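Glutamine amidotransferase domain-containing protein (Streptococcus mutans, PDB 3L7N) is probably a type 1 glutamine amidotransferase, a family that releases ammonia from glutamine and passes it to an acceptor substrate. Local coordinates at residues 2-7 with 44-49; 17-22 with 224-229; 37-42 with 71-76; 75-80 with 95-100. All blocks are in the same frame, centred on the assembly; numbering follows the deposited sequence.

Interaction 1 (2-7 with 44-49); sequences RIHFIL and DDFDML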
loop_
_atom_site.group_PDB
_atom_site.type_symbol
_atom_site.label_atom_id
_atom_site.label_comp_id
_atom_site.label_asym_id
_atom_site.label_seq_id
_atom_site.Cartn_x
_atom_site.Cartn_y
_atom_site.Cartn_z
ATOM N N ARG A 2 18.631 -5.005 2.636
ATOM C CA ARG A 2 17.831 -6.202 2.304
ATOM C C ARG A 2 16.334 -5.871 2.450
ATOM O O ARG A 2 15.834 -5.635 3.552
ATOM C CB ARG A 2 18.189 -7.420 3.182
ATOM C CG ARG A 2 19.488 -8.104 2.884
ATOM C CD ARG A 2 20.054 -8.841 4.113
ATOM N NE ARG A 2 19.780 -8.111 5.356
ATOM C CZ ARG A 2 19.576 -8.684 6.557
ATOM N NH1 ARG A 2 19.670 -10.018 6.705
ATOM N NH2 ARG A 2 19.229 -7.935 7.588
ATOM N N ILE A 3 15.640 -5.853 1.349
ATOM C CA ILE A 3 14.260 -5.484 1.311
ATOM C C ILE A 3 13.457 -6.722 0.926
ATOM O O ILE A 3 13.697 -7.303 -0.170
ATOM C CB ILE A 3 14.066 -4.437 0.231
ATOM C CG1 ILE A 3 14.822 -3.199 0.569
ATOM C CG2 ILE A 3 12.554 -4.131 -0.063
ATOM C CD1 ILE A 3 14.544 -2.124 -0.403
ATOM N N HIS A 4 12.508 -7.145 1.794
ATOM C CA HIS A 4 11.668 -8.321 1.491
ATOM C C HIS A 4 10.211 -7.948 1.188
ATOM O O HIS A 4 9.548 -7.314 2.025
ATOM C CB HIS A 4 11.743 -9.372 2.643
ATOM C CG HIS A 4 11.104 -10.678 2.296
ATOM N ND1 HIS A 4 9.752 -10.914 2.481
ATOM C CD2 HIS A 4 11.594 -11.778 1.644
ATOM C CE1 HIS A 4 9.444 -12.127 2.007
ATOM N NE2 HIS A 4 10.539 -12.670 1.498
ATOM N N PHE A 5 9.704 -8.370 0.013
ATOM C CA PHE A 5 8.315 -8.082 -0.415
ATOM C C PHE A 5 7.384 -9.211 -0.123
ATOM O O PHE A 5 7.720 -10.404 -0.362
ATOM C CB PHE A 5 8.263 -7.875 -1.891
ATOM C CG PHE A 5 8.801 -6.557 -2.349
ATOM C CD1 PHE A 5 7.939 -5.454 -2.540
ATOM C CD2 PHE A 5 10.144 -6.399 -2.611
ATOM C CE1 PHE A 5 8.434 -4.219 -2.928
ATOM C CE2 PHE A 5 10.645 -5.146 -2.994
ATOM C CZ PHE A 5 9.762 -4.058 -3.175
ATOM N N ILE A 6 6.178 -8.884 0.312
ATOM C CA ILE A 6 5.126 -9.887 0.422
ATOM C C ILE A 6 4.067 -9.576 -0.625
ATOM O O ILE A 6 3.569 -8.455 -0.686
ATOM C CB ILE A 6 4.448 -9.872 1.858
ATOM C CG1 ILE A 6 5.473 -9.962 2.951
ATOM C CG2 ILE A 6 3.404 -10.941 1.972
ATOM C CD1 ILE A 6 6.023 -11.240 3.084
ATOM N N LEU A 7 3.780 -10.513 -1.512
ATOM C CA LEU A 7 2.911 -10.213 -2.642
ATOM C C LEU A 7 1.719 -11.172 -2.652
ATOM O O LEU A 7 1.859 -12.319 -2.285
ATOM C CB LEU A 7 3.682 -10.301 -3.918
ATOM C CG LEU A 7 4.964 -9.492 -4.095
ATOM C CD1 LEU A 7 5.467 -9.765 -5.434
ATOM C CD2 LEU A 7 4.743 -8.046 -3.925
ATOM N N ASP A 44 15.166 -12.042 10.474
ATOM C CA ASP A 44 16.653 -11.819 10.436
ATOM C C ASP A 44 17.202 -11.722 9.044
ATOM O O ASP A 44 18.382 -11.283 8.836
ATOM C CB ASP A 44 17.387 -12.944 11.195
ATOM C CG ASP A 44 16.953 -13.028 12.708
ATOM O OD1 ASP A 44 17.074 -11.935 13.448
ATOM O OD2 ASP A 44 16.429 -14.161 13.129
ATOM N N ASP A 45 16.400 -12.158 8.081
ATOM C CA ASP A 45 16.820 -12.140 6.682
ATOM C C ASP A 45 16.539 -10.841 5.934
ATOM O O ASP A 45 16.856 -10.733 4.750
ATOM C CB ASP A 45 16.253 -13.342 5.911
ATOM C CG ASP A 45 16.692 -14.705 6.530
ATOM O OD1 ASP A 45 17.932 -14.900 6.761
ATOM O OD2 ASP A 45 15.778 -15.533 6.867
ATOM N N PHE A 46 15.984 -9.849 6.616
ATOM C CA PHE A 46 15.707 -8.609 5.972
ATOM C C PHE A 46 15.831 -7.363 6.906
ATOM O O PHE A 46 15.929 -7.487 8.122
ATOM C CB PHE A 46 14.336 -8.663 5.233
ATOM C CG PHE A 46 13.161 -8.879 6.145
ATOM C CD1 PHE A 46 12.651 -7.804 6.928
ATOM C CD2 PHE A 46 12.547 -10.115 6.225
ATOM C CE1 PHE A 46 11.603 -7.974 7.766
ATOM C CE2 PHE A 46 11.451 -10.319 7.089
ATOM C CZ PHE A 46 10.987 -9.238 7.872
ATOM N N ASP A 47 15.914 -6.188 6.276
ATOM C CA ASP A 47 16.068 -4.923 6.942
ATOM C C ASP A 47 14.771 -4.136 6.789
ATOM O O ASP A 47 14.468 -3.282 7.603
ATOM C CB ASP A 47 17.185 -4.125 6.280
ATOM C CG ASP A 47 18.564 -4.767 6.456
ATOM O OD1 ASP A 47 18.980 -5.044 7.635
ATOM O OD2 ASP A 47 19.286 -4.914 5.427
ATOM N N MET A 48 14.063 -4.352 5.684
ATOM C CA MET A 48 12.848 -3.653 5.446
ATOM C C MET A 48 11.830 -4.607 4.817
ATOM O O MET A 48 12.203 -5.481 4.065
ATOM C CB MET A 48 13.118 -2.481 4.527
ATOM C CG MET A 48 11.914 -1.825 3.934
ATOM S SD MET A 48 12.396 -0.414 2.892
ATOM C CE MET A 48 10.814 0.321 2.497
ATOM N N LEU A 49 10.543 -4.428 5.144
ATOM C CA LEU A 49 9.490 -5.350 4.757
ATOM C C LEU A 49 8.430 -4.482 4.073
ATOM O O LEU A 49 7.974 -3.499 4.647
ATOM C CB LEU A 49 8.891 -5.987 6.011
ATOM C CG LEU A 49 7.740 -6.941 5.859
ATOM C CD1 LEU A 49 8.130 -8.161 5.013
ATOM C CD2 LEU A 49 7.231 -7.382 7.237
#
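Arg-2 and Asp-47 carry the charged part of this contact. The Arg-2 chain bends at chi3 (-36°), turning the guanidinium back to the carboxylate, which it meets side-on: NH2 of Arg-2 lies 2.9 Å from OD1 of Asp-47 in a salt bridge, and NE of Arg-2 reaches OD2 of Asp-47 at 3.2 Å. Both oxygens sit in the guanidinium plane yet are approached from above the carboxylate, because the two planes stand 60° apart. OD2 also takes the Arg-2 backbone N-H through its anti lone pair, and NH1 of Arg-2 donates to the Asp-44 carbonyl O at 2.8 Å.

Among the backbone bonds, Arg-2 O is shared by Asp-47 N (2.8 Å) and Met-48 N, while His-4 N donates to Met-48 O at 2.8 Å. The apolar contacts are fewer: CB of His-4 rests 3.7 Å from CB of Phe-46, their rings being slid apart with little overlap, and Leu-49 CD1 touches Ile-6 CG1 at 3.8 Å.

Ile-3 pairs with Met-48 and His-4 with Leu-49 in parallel bridges. With strand 27-32 bonded to the other edge of strand 2-7, this is the parallel part of the central sheet, as in the alpha/beta core of type 1 glutamine amidotransferases.

Interaction 2 (17-22 with 224-229); sequences YLAWAA and ALYSFL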
loop_
_atom_site.group_PDB
_atom_site.type_symbol
_atom_site.label_atom_id
_atom_site.label_comp_id
_atom_site.label_asym_id
_atom_site.label_seq_id
_atom_site.Cartn_x
_atom_site.Cartn_y
_atom_site.Cartn_z
ATOM N N TYR A 17 7.935 0.457 -6.156
ATOM C CA TYR A 17 8.683 0.082 -4.916
ATOM C C TYR A 17 9.850 -0.811 -5.310
ATOM O O TYR A 17 11.006 -0.616 -4.845
ATOM C CB TYR A 17 7.808 -0.631 -3.924
ATOM C CG TYR A 17 6.793 0.242 -3.227
ATOM C CD1 TYR A 17 7.145 0.991 -2.080
ATOM C CD2 TYR A 17 5.447 0.299 -3.679
ATOM C CE1 TYR A 17 6.194 1.761 -1.382
ATOM C CE2 TYR A 17 4.498 1.137 -3.039
ATOM C CZ TYR A 17 4.892 1.855 -1.869
ATOM O OH TYR A 17 3.996 2.655 -1.225
ATOM N N LEU A 18 9.583 -1.754 -6.249
ATOM C CA LEU A 18 10.609 -2.657 -6.724
ATOM C C LEU A 18 11.623 -1.895 -7.512
ATOM O O LEU A 18 12.830 -2.052 -7.274
ATOM C CB LEU A 18 10.017 -3.769 -7.568
ATOM C CG LEU A 18 11.000 -4.873 -8.001
ATOM C CD1 LEU A 18 11.924 -5.281 -6.849
ATOM C CD2 LEU A 18 10.255 -6.137 -8.597
ATOM N N ALA A 19 11.155 -1.026 -8.445
ATOM C CA ALA A 19 12.079 -0.214 -9.274
ATOM C C ALA A 19 13.025 0.633 -8.429
ATOM O O ALA A 19 14.258 0.639 -8.640
ATOM C CB ALA A 19 11.339 0.611 -10.134
ATOM N N TRP A 20 12.466 1.320 -7.455
ATOM C CA TRP A 20 13.252 2.032 -6.474
ATOM C C TRP A 20 14.259 1.147 -5.873
ATOM O O TRP A 20 15.442 1.474 -5.835
ATOM C CB TRP A 20 12.347 2.632 -5.365
ATOM C CG TRP A 20 13.146 3.312 -4.295
ATOM C CD1 TRP A 20 13.744 4.562 -4.365
ATOM C CD2 TRP A 20 13.547 2.745 -3.045
ATOM N NE1 TRP A 20 14.474 4.801 -3.212
ATOM C CE2 TRP A 20 14.380 3.705 -2.389
ATOM C CE3 TRP A 20 13.248 1.538 -2.382
ATOM C CZ2 TRP A 20 14.912 3.490 -1.082
ATOM C CZ3 TRP A 20 13.829 1.305 -1.070
ATOM C CH2 TRP A 20 14.636 2.276 -0.458
ATOM N N ALA A 21 13.806 0.011 -5.339
ATOM C CA ALA A 21 14.744 -0.910 -4.686
ATOM C C ALA A 21 15.862 -1.339 -5.662
ATOM O O ALA A 21 17.011 -1.445 -5.275
ATOM C CB ALA A 21 14.003 -2.143 -4.083
ATOM N N ALA A 22 15.524 -1.524 -6.955
ATOM C CA ALA A 22 16.544 -1.926 -7.930
ATOM C C ALA A 22 17.508 -0.828 -8.166
ATOM O O ALA A 22 18.707 -1.053 -8.099
ATOM C CB ALA A 22 15.950 -2.347 -9.160
ATOM N N ALA A 224 7.382 11.117 -6.318
ATOM C CA ALA A 224 7.065 11.454 -4.988
ATOM C C ALA A 224 7.429 10.280 -4.094
ATOM O O ALA A 224 8.182 10.462 -3.056
ATOM C CB ALA A 224 5.653 11.764 -4.876
ATOM N N LEU A 225 6.966 9.037 -4.490
ATOM C CA LEU A 225 7.348 7.783 -3.756
ATOM C C LEU A 225 8.845 7.660 -3.533
ATOM O O LEU A 225 9.289 7.484 -2.407
ATOM C CB LEU A 225 6.859 6.616 -4.469
ATOM C CG LEU A 225 6.879 5.280 -3.789
ATOM C CD1 LEU A 225 6.248 5.297 -2.389
ATOM C CD2 LEU A 225 6.126 4.340 -4.673
ATOM N N TYR A 226 9.633 7.805 -4.603
ATOM C CA TYR A 226 11.071 7.712 -4.473
ATOM C C TYR A 226 11.581 8.617 -3.405
ATOM O O TYR A 226 12.501 8.252 -2.668
ATOM C CB TYR A 226 11.788 8.006 -5.805
ATOM C CG TYR A 226 11.452 7.046 -6.894
ATOM C CD1 TYR A 226 11.094 5.758 -6.605
ATOM C CD2 TYR A 226 11.499 7.426 -8.229
ATOM C CE1 TYR A 226 10.710 4.828 -7.637
ATOM C CE2 TYR A 226 11.139 6.488 -9.286
ATOM C CZ TYR A 226 10.748 5.196 -8.951
ATOM O OH TYR A 226 10.358 4.274 -9.935
ATOM N N SER A 227 11.070 9.850 -3.356
ATOM C CA SER A 227 11.590 10.843 -2.342
ATOM C C SER A 227 11.250 10.350 -0.937
ATOM O O SER A 227 12.106 10.416 -0.031
ATOM C CB SER A 227 10.997 12.210 -2.548
ATOM O OG SER A 227 9.554 12.121 -2.494
ATOM N N PHE A 228 10.021 9.805 -0.763
ATOM C CA PHE A 228 9.649 9.167 0.512
ATOM C C PHE A 228 10.588 7.980 0.918
ATOM O O PHE A 228 11.194 7.999 2.024
ATOM C CB PHE A 228 8.183 8.750 0.531
ATOM C CG PHE A 228 7.813 7.886 1.711
ATOM C CD1 PHE A 228 7.518 8.475 2.977
ATOM C CD2 PHE A 228 7.799 6.460 1.593
ATOM C CE1 PHE A 228 7.201 7.665 4.110
ATOM C CE2 PHE A 228 7.484 5.631 2.710
ATOM C CZ PHE A 228 7.189 6.239 3.985
ATOM N N LEU A 229 10.801 7.020 0.000
ATOM C CA LEU A 229 11.615 5.827 0.340
ATOM C C LEU A 229 13.033 6.215 0.623
ATOM O O LEU A 229 13.650 5.718 1.609
ATOM C CB LEU A 229 11.543 4.747 -0.769
ATOM C CG LEU A 229 10.120 4.196 -1.081
ATOM C CD1 LEU A 229 10.038 3.548 -2.501
ATOM C CD2 LEU A 229 9.751 3.220 -0.026
#
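Trp-20 meets helix 224-229 with both its CB and its indole, and its atoms can be followed outward in order. CB of Trp-20 lies 3.6 Å from CE1 of Tyr-226. With chi1 at 177°, CG stands opposite the backbone N, and the indole extends across the neighbouring helix. CG of Trp-20 meets CD1 of Leu-229 at 3.6 Å, while CD1 of Trp-20 lies 3.7 Å from CD1 of Tyr-226. Farther out, CE2 of Trp-20 approaches CB of Leu-229 to 3.4 Å; this CB stands over the centre of the six-membered ring, which identifies a CH-pi contact on the face. The outermost CZ2 and CH2 still lie near Leu-229, and NE1 is hydrogen-bonded to Asp-230 just beyond the segment. The Tyr-226 ring is nearly parallel to the five-membered ring but slid aside, with centroids 5.7 Å apart, so stacking overlap is slight.

A second CH-pi contact involves Tyr-17: CD2 of Leu-225 stands 3.9 Å from the Tyr-17 ring centroid, only 11° off the normal. CD1 of Leu-225 also touches Tyr-17 OH, at 3.7 Å, and Leu-229 CD1 packs against Tyr-17 CD1. At the margin, Ala-19 CB meets Tyr-226 OH.

The axes pass 10.2 Å apart at -55°, with these large side chains filling the interface. Trp-20 and Tyr-17 also touch Ile-3 and Phe-5, respectively, and Phe-228 meets Tyr-174 and Phe-176 edge-to-face. Helix 15-23 over strand 2-7 and helix 219-233 reaching strand 173-176 thus lie side by side on one face of the sheet, as helices flank the sheet of an alpha/beta fold.

Interaction 3 (37-42 with 71-76); sequences EKLPKD and QAEVKL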
loop_
_atom_site.group_PDB
_atom_site.type_symbol
_atom_site.label_atom_id
_atom_site.label_comp_id
_atom_site.label_asym_id
_atom_site.label_seq_id
_atom_site.Cartn_x
_atom_site.Cartn_y
_atom_site.Cartn_z
ATOM N N GLU A 37 3.727 -19.862 -1.712
ATOM C CA GLU A 37 5.058 -19.687 -1.108
ATOM C C GLU A 37 4.980 -19.409 0.357
ATOM O O GLU A 37 4.075 -18.791 0.814
ATOM C CB GLU A 37 5.832 -18.608 -1.818
ATOM C CG GLU A 37 6.316 -19.037 -3.150
ATOM C CD GLU A 37 6.996 -17.947 -3.903
ATOM O OE1 GLU A 37 7.435 -16.954 -3.303
ATOM O OE2 GLU A 37 7.129 -18.080 -5.106
ATOM N N LYS A 38 5.918 -19.946 1.113
ATOM C CA LYS A 38 5.868 -19.840 2.636
ATOM C C LYS A 38 6.445 -18.495 3.117
ATOM O O LYS A 38 7.531 -18.086 2.686
ATOM C CB LYS A 38 6.656 -20.984 3.250
ATOM C CG LYS A 38 5.861 -22.101 3.759
ATOM C CD LYS A 38 4.528 -22.266 3.095
ATOM C CE LYS A 38 3.591 -22.975 4.151
ATOM N NZ LYS A 38 2.189 -23.202 3.746
ATOM N N LEU A 39 5.700 -17.806 3.990
ATOM C CA LEU A 39 6.180 -16.550 4.629
ATOM C C LEU A 39 7.516 -16.792 5.343
ATOM O O LEU A 39 7.724 -17.844 5.909
ATOM C CB LEU A 39 5.171 -16.076 5.652
ATOM C CG LEU A 39 4.219 -14.870 5.471
ATOM C CD1 LEU A 39 4.133 -14.289 4.066
ATOM C CD2 LEU A 39 2.845 -15.214 6.005
ATOM N N PRO A 40 8.400 -15.780 5.364
ATOM C CA PRO A 40 9.610 -15.931 6.147
ATOM C C PRO A 40 9.271 -16.292 7.577
ATOM O O PRO A 40 8.346 -15.710 8.151
ATOM C CB PRO A 40 10.240 -14.524 6.112
ATOM C CG PRO A 40 9.480 -13.741 5.158
ATOM C CD PRO A 40 8.401 -14.543 4.563
ATOM N N LYS A 41 10.042 -17.193 8.190
ATOM C CA LYS A 41 9.862 -17.419 9.627
ATOM C C LYS A 41 10.665 -16.442 10.548
ATOM O O LYS A 41 10.203 -16.101 11.659
ATOM C CB LYS A 41 10.068 -18.883 10.001
ATOM C CG LYS A 41 8.711 -19.772 9.832
ATOM C CD LYS A 41 8.815 -20.765 8.595
ATOM C CE LYS A 41 10.171 -21.636 8.687
ATOM N NZ LYS A 41 10.529 -22.353 7.394
ATOM N N ASP A 42 11.792 -15.906 10.004
ATOM C CA ASP A 42 12.757 -14.981 10.757
ATOM C C ASP A 42 12.724 -13.588 10.226
ATOM O O ASP A 42 13.036 -13.367 8.994
ATOM C CB ASP A 42 14.236 -15.474 10.585
ATOM C CG ASP A 42 14.422 -16.853 11.061
ATOM O OD1 ASP A 42 13.740 -17.210 12.052
ATOM O OD2 ASP A 42 15.183 -17.635 10.424
ATOM N N GLN A 71 -3.491 -14.156 9.577
ATOM C CA GLN A 71 -2.910 -14.273 10.910
ATOM C C GLN A 71 -1.380 -14.299 10.870
ATOM O O GLN A 71 -0.723 -13.616 11.655
ATOM C CB GLN A 71 -3.438 -15.524 11.615
ATOM C CG GLN A 71 -4.172 -15.240 12.916
ATOM C CD GLN A 71 -3.893 -13.848 13.450
ATOM O OE1 GLN A 71 -2.859 -13.605 14.073
ATOM N NE2 GLN A 71 -4.817 -12.926 13.209
ATOM N N ALA A 72 -0.821 -15.091 9.959
ATOM C CA ALA A 72 0.617 -15.227 9.850
ATOM C C ALA A 72 1.231 -13.950 9.352
ATOM O O ALA A 72 2.279 -13.554 9.837
ATOM C CB ALA A 72 0.958 -16.338 8.970
ATOM N N GLU A 73 0.558 -13.258 8.407
ATOM C CA GLU A 73 1.070 -11.966 7.958
ATOM C C GLU A 73 1.057 -10.911 9.047
ATOM O O GLU A 73 2.109 -10.167 9.252
ATOM C CB GLU A 73 0.397 -11.492 6.705
ATOM C CG GLU A 73 0.351 -12.570 5.707
ATOM C CD GLU A 73 0.136 -12.103 4.235
ATOM O OE1 GLU A 73 0.355 -10.891 3.904
ATOM O OE2 GLU A 73 -0.254 -12.996 3.416
ATOM N N VAL A 74 -0.050 -10.878 9.830
ATOM C CA VAL A 74 -0.120 -10.003 11.036
ATOM C C VAL A 74 1.038 -10.303 12.044
ATOM O O VAL A 74 1.794 -9.387 12.442
ATOM C CB VAL A 74 -1.469 -10.077 11.748
ATOM C CG1 VAL A 74 -1.407 -9.298 13.056
ATOM C CG2 VAL A 74 -2.607 -9.544 10.838
ATOM N N LYS A 75 1.247 -11.550 12.371
ATOM C CA LYS A 75 2.342 -11.850 13.278
ATOM C C LYS A 75 3.662 -11.463 12.696
ATOM O O LYS A 75 4.564 -11.011 13.416
ATOM C CB LYS A 75 2.357 -13.312 13.679
ATOM C CG LYS A 75 1.090 -13.784 14.313
ATOM C CD LYS A 75 1.399 -14.781 15.494
ATOM C CE LYS A 75 0.072 -15.483 15.991
ATOM N NZ LYS A 75 0.321 -16.943 16.190
ATOM N N LEU A 76 3.828 -11.660 11.394
ATOM C CA LEU A 76 5.135 -11.333 10.778
ATOM C C LEU A 76 5.380 -9.796 10.902
ATOM O O LEU A 76 6.495 -9.350 11.317
ATOM C CB LEU A 76 5.206 -11.822 9.322
ATOM C CG LEU A 76 6.313 -11.239 8.510
ATOM C CD1 LEU A 76 7.601 -11.893 8.794
ATOM C CD2 LEU A 76 5.997 -11.352 7.078
#
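A loop between strands 27-32 and 48-51 packs here against helix 70-82, one of the helices covering the sheet of the alpha/beta core. Leu-39 makes most of the contact. Its CD2 touches two successive helix residues, lying 3.7 Å from CB of Ala-72 and 3.6 Å from CG of Glu-73. The Leu-39 and Glu-73 side chains cross at about a right angle; the methyl meets CG, in the aliphatic part of the glutamate, and the carboxylate lies farther along the extended chain. That polar end is accounted for separately: OE1 of Glu-73 is hydrogen-bonded to His-8 NE2.

One helical turn on from Ala-72, Leu-76 supplies the remaining surface. Its CG stands opposite the backbone N (chi1 165°), and its two methyls divide between the loop residues: CD2 of Leu-76 comes within 4.3 Å of CG of Leu-39, and CD1 of Leu-76 lies 3.9 Å from the Pro-40 carbonyl O. The proline ring itself is more distant, with Pro-40 CG at 4.5 Å from Leu-76 CD1. The contact is mainly apolar and small, 217 Å² summed over both sides.

Behind these side chains lies the sheet. Leu-39, Glu-73 and Leu-76 all touch Ile-6 of strand 2-7, Pro-40 rests on His-4 of that strand and Thr-31 of strand 27-32, and Glu-73 reaches Leu-96 of helix 92-100.

Interaction 4 (75-80 with 95-100); sequences KLIQKA and QLMGVA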
loop_
_atom_site.group_PDB
_atom_site.type_symbol
_atom_site.label_atom_id
_atom_site.label_comp_id
_atom_site.label_asym_id
_atom_site.label_seq_id
_atom_site.Cartn_x
_atom_site.Cartn_y
_atom_site.Cartn_z
ATOM N N LYS A 75 1.247 -11.550 12.371
ATOM C CA LYS A 75 2.342 -11.850 13.278
ATOM C C LYS A 75 3.662 -11.463 12.696
ATOM O O LYS A 75 4.564 -11.011 13.416
ATOM C CB LYS A 75 2.357 -13.312 13.679
ATOM C CG LYS A 75 1.090 -13.784 14.313
ATOM C CD LYS A 75 1.399 -14.781 15.494
ATOM C CE LYS A 75 0.072 -15.483 15.991
ATOM N NZ LYS A 75 0.321 -16.943 16.190
ATOM N N LEU A 76 3.828 -11.660 11.394
ATOM C CA LEU A 76 5.135 -11.333 10.778
ATOM C C LEU A 76 5.380 -9.796 10.902
ATOM O O LEU A 76 6.495 -9.350 11.317
ATOM C CB LEU A 76 5.206 -11.822 9.322
ATOM C CG LEU A 76 6.313 -11.239 8.510
ATOM C CD1 LEU A 76 7.601 -11.893 8.794
ATOM C CD2 LEU A 76 5.997 -11.352 7.078
ATOM N N ILE A 77 4.313 -8.980 10.652
ATOM C CA ILE A 77 4.422 -7.512 10.893
ATOM C C ILE A 77 4.825 -7.198 12.384
ATOM O O ILE A 77 5.756 -6.441 12.642
ATOM C CB ILE A 77 3.184 -6.775 10.537
ATOM C CG1 ILE A 77 3.020 -6.679 9.043
ATOM C CG2 ILE A 77 3.250 -5.374 11.070
ATOM C CD1 ILE A 77 1.614 -6.714 8.638
ATOM N N GLN A 78 4.158 -7.821 13.328
ATOM C CA GLN A 78 4.444 -7.553 14.687
ATOM C C GLN A 78 5.861 -7.901 15.062
ATOM O O GLN A 78 6.523 -7.110 15.803
ATOM C CB GLN A 78 3.497 -8.282 15.558
ATOM C CG GLN A 78 2.159 -7.825 15.454
ATOM C CD GLN A 78 1.253 -8.738 16.065
ATOM O OE1 GLN A 78 0.136 -8.410 16.328
ATOM N NE2 GLN A 78 1.718 -9.931 16.325
ATOM N N LYS A 79 6.351 -9.108 14.608
ATOM C CA LYS A 79 7.783 -9.487 14.827
ATOM C C LYS A 79 8.654 -8.457 14.227
ATOM O O LYS A 79 9.619 -8.013 14.839
ATOM C CB LYS A 79 8.117 -10.875 14.244
ATOM C CG LYS A 79 7.238 -12.090 14.883
ATOM C CD LYS A 79 7.869 -13.540 14.580
ATOM C CE LYS A 79 9.351 -13.756 15.280
ATOM N NZ LYS A 79 10.353 -14.614 14.404
ATOM N N ALA A 80 8.307 -8.006 13.043
ATOM C CA ALA A 80 9.167 -7.084 12.369
ATOM C C ALA A 80 9.251 -5.734 13.172
ATOM O O ALA A 80 10.334 -5.279 13.529
ATOM C CB ALA A 80 8.683 -6.858 10.887
ATOM N N GLN A 95 -3.757 -2.296 5.724
ATOM C CA GLN A 95 -4.778 -2.776 6.608
ATOM C C GLN A 95 -4.272 -3.847 7.541
ATOM O O GLN A 95 -4.721 -3.927 8.695
ATOM C CB GLN A 95 -5.979 -3.254 5.795
ATOM C CG GLN A 95 -6.591 -2.103 5.011
ATOM C CD GLN A 95 -7.459 -2.511 3.783
ATOM O OE1 GLN A 95 -8.041 -3.606 3.720
ATOM N NE2 GLN A 95 -7.576 -1.579 2.828
ATOM N N LEU A 96 -3.339 -4.698 7.071
ATOM C CA LEU A 96 -2.741 -5.685 7.985
ATOM C C LEU A 96 -1.829 -4.974 8.991
ATOM O O LEU A 96 -1.751 -5.359 10.125
ATOM C CB LEU A 96 -1.975 -6.786 7.238
ATOM C CG LEU A 96 -2.809 -7.702 6.339
ATOM C CD1 LEU A 96 -1.970 -8.317 5.291
ATOM C CD2 LEU A 96 -3.478 -8.756 7.112
ATOM N N MET A 97 -1.172 -3.913 8.584
ATOM C CA MET A 97 -0.463 -3.140 9.568
ATOM C C MET A 97 -1.408 -2.579 10.674
ATOM O O MET A 97 -1.109 -2.698 11.868
ATOM C CB MET A 97 0.348 -2.061 8.945
ATOM C CG MET A 97 1.396 -2.591 8.090
ATOM S SD MET A 97 2.382 -1.299 7.494
ATOM C CE MET A 97 3.197 -0.823 8.973
ATOM N N GLY A 98 -2.584 -2.080 10.278
ATOM C CA GLY A 98 -3.520 -1.606 11.234
ATOM C C GLY A 98 -3.833 -2.674 12.282
ATOM O O GLY A 98 -3.733 -2.414 13.539
ATOM N N VAL A 99 -4.200 -3.879 11.795
ATOM C CA VAL A 99 -4.540 -4.971 12.657
ATOM C C VAL A 99 -3.374 -5.288 13.504
ATOM O O VAL A 99 -3.517 -5.473 14.661
ATOM C CB VAL A 99 -4.977 -6.207 11.868
ATOM C CG1 VAL A 99 -5.255 -7.351 12.780
ATOM C CG2 VAL A 99 -6.184 -5.901 11.084
ATOM N N ALA A 100 -2.180 -5.296 12.925
ATOM C CA ALA A 100 -1.002 -5.714 13.687
ATOM C C ALA A 100 -0.802 -4.807 14.889
ATOM O O ALA A 100 -0.336 -5.238 15.910
ATOM C CB ALA A 100 0.209 -5.720 12.834
#
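Helices 75-80 and 95-100 cross at -68° with their axes 8.9 Å apart at closest approach, and their nearest alpha carbons, CA of Gln-78 and CA of Ala-100, are separated by 5.8 Å. The small side chain of Ala-100 lies where the backbones come nearest, and its CB is 3.5 Å from CG2 of Ile-77.

Ile-77 divides its branches between two turns of the other helix. CG2 stands opposite the backbone N and faces Ala-100, whereas CG1, opposite the carbonyl carbon (chi1 -73°), carries CD1 toward the preceding turn. There CD1 of Ile-77 lies 3.9 Å from CB of Leu-96, the two side chains crossing at about a right angle, and 4.2 Å from CG of Met-97. The terminal methyl thus lies against CB of one residue and CG of the next.

Helix 92-100 follows strand 86-90 through a sharp turn containing Gly-89, Cys-91 and Gly-93, a GxCxG pattern consistent with the nucleophile elbow of type 1 glutamine amidotransferases. Met-97 touches residues of that turn and also Ile-87 of the strand, so the contact with Ile-77 reaches a helix that probably helps frame the active site.

Gln-78 runs along the margin in an extended chain, and its CG approaches Ala-100 CB to 3.9 Å. On the sheet side, Ile-77 touches Leu-51 of strand 48-51, while Leu-96 also meets Glu-73 and Val-74, one turn earlier on helix 70-82.

Strand 2-7 connects the first three contacts. Interaction 1 pairs it with strand 48-51; its Ile-3 and Phe-5 touch helix 15-23 of interaction 2, and its His-4 and Ile-6 touch interaction 3. Interactions 3 and 4 share Lys-75 and Leu-76 of helix 70-82, with centres about 10 Å apart, and Lys-41 O probably hydrogen-bonds Lys-79 NZ. Interaction 2 lies about 24 Å from interaction 3 and 22 Å from interaction 4, centre to centre. Along the chain, interaction 1 closes before interaction 4 opens, while interaction 2 spans both 3 and 4. Helix 15-23 covers the sheet face of Ile-3 and Phe-5, helix 70-82 that of Ile-6 and Leu-49; the probable nucleophile elbow follows strand 86-90.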